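Aminoglycoside N(3)-acetyltransferase, AAC(3)-IVa (Escherichia coli, PDB 6MN3) probably confers resistance to 2-deoxystreptamine aminoglycosides such as gentamicin and apramycin by transferring an acetyl group from acetyl-CoA to their 3-amino group. Local coordinates at residues A[19-24]-A[218-223]; A[27-32]-A[141-146]. All coordinates share one frame; numbering follows the deposited sequence.

How the contacts relate
Both contacts belong to the same mixed sheet, and strands 141-145 and 216-222 are neighbours in it. Contact 2 pairs two parallel strands, 26-31 and 141-145, near the centre of the chain and is bound by a ladder of backbone hydrogen bonds. Contact 1 lies farther out, though its touching residues are mostly buried: the end of helix 9-19 rests on strand 216-222 through apolar side chains. The centres of contact 1 and contact 2 are about 9 Å apart. The side chain of Gln141 in contact 2 bridges the two, and Leu220 of contact 1 packs against Leu27 and Gln141.

Contact 1. Residues A[19-24]-A[218-223]; sequences LGVTPG and ARLIRS
Leu19 and Leu220 both hold CG anti to the backbone N (chi1 -171° and 177°), which carries the branched end of each leucine past its own backbone, so that Leu19 CD2 meets Ala218 and Leu220 CD2 meets the turn after the helix. The two leucines meet at an oblique angle, with Leu19 CG 4.0 Å from Leu220 CB. The CD2 branch of Leu19 reaches back along the strand to lie 3.6 Å from the methyl CB of Ala218. Leu220 CD2 presses on the backbone as the chain leaves the helix, 3.3 Å from Gly20 C and 3.5 Å from Val21 N. Val21 adds a lighter touch, its CG2 standing 4.2 Å from Leu220 CD2, with the two side chains at about a right angle.

Gly20, with positive phi (127°), presents bare backbone to the Leu220 methyl. Side chain to side chain the contact is apolar, and Leu220 CD2 also rests on peptide atoms of the turn. Gln141 on strand 141-145 serves the polar backbone there, accepting from Thr22 N and donating to Gly20 O. Leu19 and Leu220 also touch that strand, so the helix end packs across two neighbouring strands. The turn itself is a Schellman motif, with Gly20 as the C-prime residue: Gly20 N bonds to Leu17 O and Val21 N to Leu16 O, closing helix 9-19 over one face of the mixed sheet.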
# COMPACT_ATOMS: atom_id res chain seq x y z
N LEU A 19 -17.53 5.71 -4.61
CA LEU A 19 -16.87 4.99 -3.53
C LEU A 19 -16.49 5.92 -2.39
O LEU A 19 -16.54 5.54 -1.22
CB LEU A 19 -15.63 4.27 -4.08
CG LEU A 19 -14.94 3.29 -3.14
CD1 LEU A 19 -15.92 2.20 -2.70
CD2 LEU A 19 -13.74 2.69 -3.84
N GLY A 20 -16.10 7.16 -2.72
CA GLY A 20 -15.84 8.16 -1.70
C GLY A 20 -14.48 8.82 -1.79
O GLY A 20 -14.06 9.51 -0.86
N VAL A 21 -13.77 8.60 -2.91
CA VAL A 21 -12.47 9.23 -3.10
C VAL A 21 -12.62 10.75 -3.01
O VAL A 21 -13.54 11.33 -3.60
CB VAL A 21 -11.86 8.80 -4.44
CG1 VAL A 21 -10.59 9.58 -4.73
CG2 VAL A 21 -11.56 7.31 -4.42
N THR A 22 -11.71 11.39 -2.27
CA THR A 22 -11.80 12.82 -2.04
C THR A 22 -11.04 13.57 -3.12
O THR A 22 -9.81 13.42 -3.21
CB THR A 22 -11.24 13.17 -0.67
OG1 THR A 22 -11.87 12.37 0.33
CG2 THR A 22 -11.47 14.65 -0.35
N PRO A 23 -11.70 14.36 -3.96
CA PRO A 23 -10.96 15.19 -4.92
C PRO A 23 -10.05 16.17 -4.18
O PRO A 23 -10.41 16.73 -3.15
CB PRO A 23 -12.07 15.92 -5.69
CG PRO A 23 -13.30 15.10 -5.48
CD PRO A 23 -13.16 14.51 -4.11
N GLY A 24 -8.85 16.36 -4.73
CA GLY A 24 -7.87 17.21 -4.10
C GLY A 24 -7.13 16.60 -2.93
O GLY A 24 -6.27 17.27 -2.35
N ALA A 218 -13.79 -2.99 -4.32
CA ALA A 218 -12.90 -1.94 -3.86
C ALA A 218 -13.24 -1.54 -2.43
O ALA A 218 -14.42 -1.48 -2.05
CB ALA A 218 -12.98 -0.71 -4.77
N ARG A 219 -12.21 -1.27 -1.64
CA ARG A 219 -12.37 -0.84 -0.26
C ARG A 219 -11.59 0.44 -0.05
O ARG A 219 -10.44 0.56 -0.48
CB ARG A 219 -11.89 -1.93 0.71
CG ARG A 219 -12.94 -2.99 0.99
CD ARG A 219 -12.35 -4.19 1.70
NE ARG A 219 -11.66 -5.08 0.78
CZ ARG A 219 -11.48 -6.38 0.99
NH1 ARG A 219 -11.95 -6.94 2.10
NH2 ARG A 219 -10.84 -7.12 0.10
N LEU A 220 -12.23 1.41 0.61
CA LEU A 220 -11.65 2.74 0.80
C LEU A 220 -11.75 3.11 2.27
O LEU A 220 -12.85 3.17 2.83
CB LEU A 220 -12.37 3.77 -0.06
CG LEU A 220 -11.91 5.22 0.10
CD1 LEU A 220 -10.49 5.40 -0.41
CD2 LEU A 220 -12.87 6.14 -0.64
N ILE A 221 -10.60 3.36 2.90
CA ILE A 221 -10.51 3.67 4.32
C ILE A 221 -9.56 4.84 4.50
O ILE A 221 -8.52 4.92 3.84
CB ILE A 221 -10.02 2.47 5.16
CG1 ILE A 221 -10.65 1.15 4.68
CG2 ILE A 221 -10.32 2.69 6.63
CD1 ILE A 221 -9.75 0.34 3.77
N ARG A 222 -9.91 5.76 5.40
CA ARG A 222 -8.99 6.83 5.77
C ARG A 222 -7.76 6.24 6.45
O ARG A 222 -7.87 5.37 7.32
CB ARG A 222 -9.68 7.82 6.70
CG ARG A 222 -10.50 8.88 5.98
CD ARG A 222 -11.37 9.65 6.97
NE ARG A 222 -10.69 9.87 8.24
CZ ARG A 222 -9.94 10.93 8.52
NH1 ARG A 222 -9.78 11.88 7.62
NH2 ARG A 222 -9.36 11.04 9.71
N SER A 223 -6.58 6.72 6.05
CA SER A 223 -5.34 6.21 6.62
C SER A 223 -5.33 6.36 8.14
O SER A 223 -4.84 5.48 8.86
CB SER A 223 -4.14 6.93 6.00
OG SER A 223 -2.95 6.60 6.69

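Contact 2. Residues A[27-32]-A[141-146]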
# COMPACT_ATOMS: atom_id res chain seq x y z
N LEU A 27 -4.26 10.01 -2.02
CA LEU A 27 -4.85 8.69 -2.18
C LEU A 27 -3.74 7.67 -2.44
O LEU A 27 -3.08 7.72 -3.48
CB LEU A 27 -5.88 8.68 -3.31
CG LEU A 27 -6.60 7.35 -3.56
CD1 LEU A 27 -7.49 6.99 -2.38
CD2 LEU A 27 -7.41 7.42 -4.84
N LEU A 28 -3.55 6.75 -1.50
CA LEU A 28 -2.62 5.64 -1.66
C LEU A 28 -3.40 4.43 -2.15
O LEU A 28 -4.36 4.00 -1.51
CB LEU A 28 -1.90 5.32 -0.35
CG LEU A 28 -1.10 4.02 -0.34
CD1 LEU A 28 0.06 4.10 -1.32
CD2 LEU A 28 -0.60 3.69 1.06
N VAL A 29 -2.98 3.87 -3.28
CA VAL A 29 -3.74 2.84 -3.98
C VAL A 29 -2.90 1.57 -4.05
O VAL A 29 -1.82 1.56 -4.65
CB VAL A 29 -4.16 3.29 -5.38
CG1 VAL A 29 -4.85 2.15 -6.12
CG2 VAL A 29 -5.07 4.50 -5.29
N HIS A 30 -3.40 0.50 -3.43
CA HIS A 30 -2.92 -0.85 -3.66
C HIS A 30 -3.90 -1.54 -4.60
O HIS A 30 -5.10 -1.58 -4.34
CB HIS A 30 -2.82 -1.63 -2.34
CG HIS A 30 -2.24 -0.83 -1.21
ND1 HIS A 30 -0.89 -0.78 -0.96
CD2 HIS A 30 -2.83 -0.07 -0.26
CE1 HIS A 30 -0.67 -0.01 0.09
NE2 HIS A 30 -1.83 0.43 0.53
N SER A 31 -3.38 -2.08 -5.70
CA SER A 31 -4.25 -2.53 -6.78
C SER A 31 -3.82 -3.89 -7.30
O SER A 31 -2.66 -4.29 -7.20
CB SER A 31 -4.27 -1.53 -7.94
OG SER A 31 -2.97 -1.38 -8.49
N SER A 32 -4.80 -4.60 -7.87
CA SER A 32 -4.57 -5.80 -8.67
C SER A 32 -5.33 -5.59 -9.97
O SER A 32 -6.56 -5.68 -9.99
CB SER A 32 -5.04 -7.06 -7.95
OG SER A 32 -5.46 -8.04 -8.88
N GLN A 141 -6.24 8.95 2.01
CA GLN A 141 -7.14 7.81 1.87
C GLN A 141 -6.37 6.63 1.30
O GLN A 141 -5.47 6.79 0.48
CB GLN A 141 -8.33 8.15 0.97
CG GLN A 141 -9.35 9.09 1.57
CD GLN A 141 -10.46 9.42 0.60
OE1 GLN A 141 -10.22 9.97 -0.48
NE2 GLN A 141 -11.69 9.09 0.97
N VAL A 142 -6.75 5.43 1.74
CA VAL A 142 -6.15 4.19 1.26
C VAL A 142 -7.20 3.44 0.47
O VAL A 142 -8.27 3.11 1.00
CB VAL A 142 -5.60 3.33 2.41
CG1 VAL A 142 -5.02 2.04 1.87
CG2 VAL A 142 -4.55 4.10 3.19
N LEU A 143 -6.91 3.17 -0.79
CA LEU A 143 -7.82 2.47 -1.69
C LEU A 143 -7.29 1.07 -1.92
O LEU A 143 -6.20 0.89 -2.49
CB LEU A 143 -7.97 3.23 -3.01
CG LEU A 143 -8.80 2.54 -4.08
CD1 LEU A 143 -10.19 2.23 -3.56
CD2 LEU A 143 -8.87 3.39 -5.35
N LEU A 144 -8.04 0.07 -1.46
CA LEU A 144 -7.73 -1.33 -1.72
C LEU A 144 -8.50 -1.75 -2.97
O LEU A 144 -9.73 -1.91 -2.91
CB LEU A 144 -8.08 -2.20 -0.52
CG LEU A 144 -7.40 -1.84 0.80
CD1 LEU A 144 -7.63 -2.93 1.83
CD2 LEU A 144 -5.92 -1.59 0.60
N LEU A 145 -7.80 -1.91 -4.08
CA LEU A 145 -8.41 -2.08 -5.40
C LEU A 145 -8.22 -3.52 -5.85
O LEU A 145 -7.20 -3.88 -6.44
CB LEU A 145 -7.79 -1.09 -6.39
CG LEU A 145 -8.53 -0.89 -7.70
CD1 LEU A 145 -10.01 -0.76 -7.43
CD2 LEU A 145 -8.00 0.33 -8.42
N GLY A 146 -9.23 -4.35 -5.57
CA GLY A 146 -9.15 -5.75 -5.95
C GLY A 146 -8.18 -6.57 -5.12
O GLY A 146 -7.79 -7.66 -5.55
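Val29 and Leu143 stand side by side on one face of the paired strands and point the same way, with Val29 CG2 3.9 Å from Leu143 CB. Leu27 and Gln141 share that face but meet obliquely: Leu27 CD1 leans across to lie 3.6 Å from Gln141 CB and also touches Leu143 CB. Farther along, Ser31 and Leu145 approach through their CB atoms. Helix 42-54 packs over this side, bringing Leu54 to Leu27, Leu50 to Leu143 and Leu46 to Leu145.

The other face carries Leu28, Val142, His30 and Leu144. With CG of His30 anti to the carbonyl carbon (chi1 -42°), the ring lies alongside Leu144, and the two side chains run in the same direction. Leu144 CD2 comes obliquely to the ring, 3.5 Å from His30 CD2. Val142 CG1 instead sits at the ring edge, in its plane, 3.7 Å from His30 CD2, and reaches NE2 as well.

Between the faces, five backbone bonds join the parallel strands. Leu28 and His30 each donate and accept, starting with Leu28 N to Gln141 O, and Ser32 N closes the ladder on Leu145 O. The shortest, Leu145 N to His30 O, is 2.7 Å. Four CA-H...O contacts fill in beside them, among them Val142 CA to Leu28 O at 3.3 Å. Past the last rung Ser32 is the N-cap of the following helix, and its OG bonds weakly to Ser35 N.

The chemistry is therefore divided: backbone amides and carbonyls fix the register of the strands, while leucine and valine side chains make up most of both faces, and His30 packs its ring against methyls of Val142 and Leu144 on one of them.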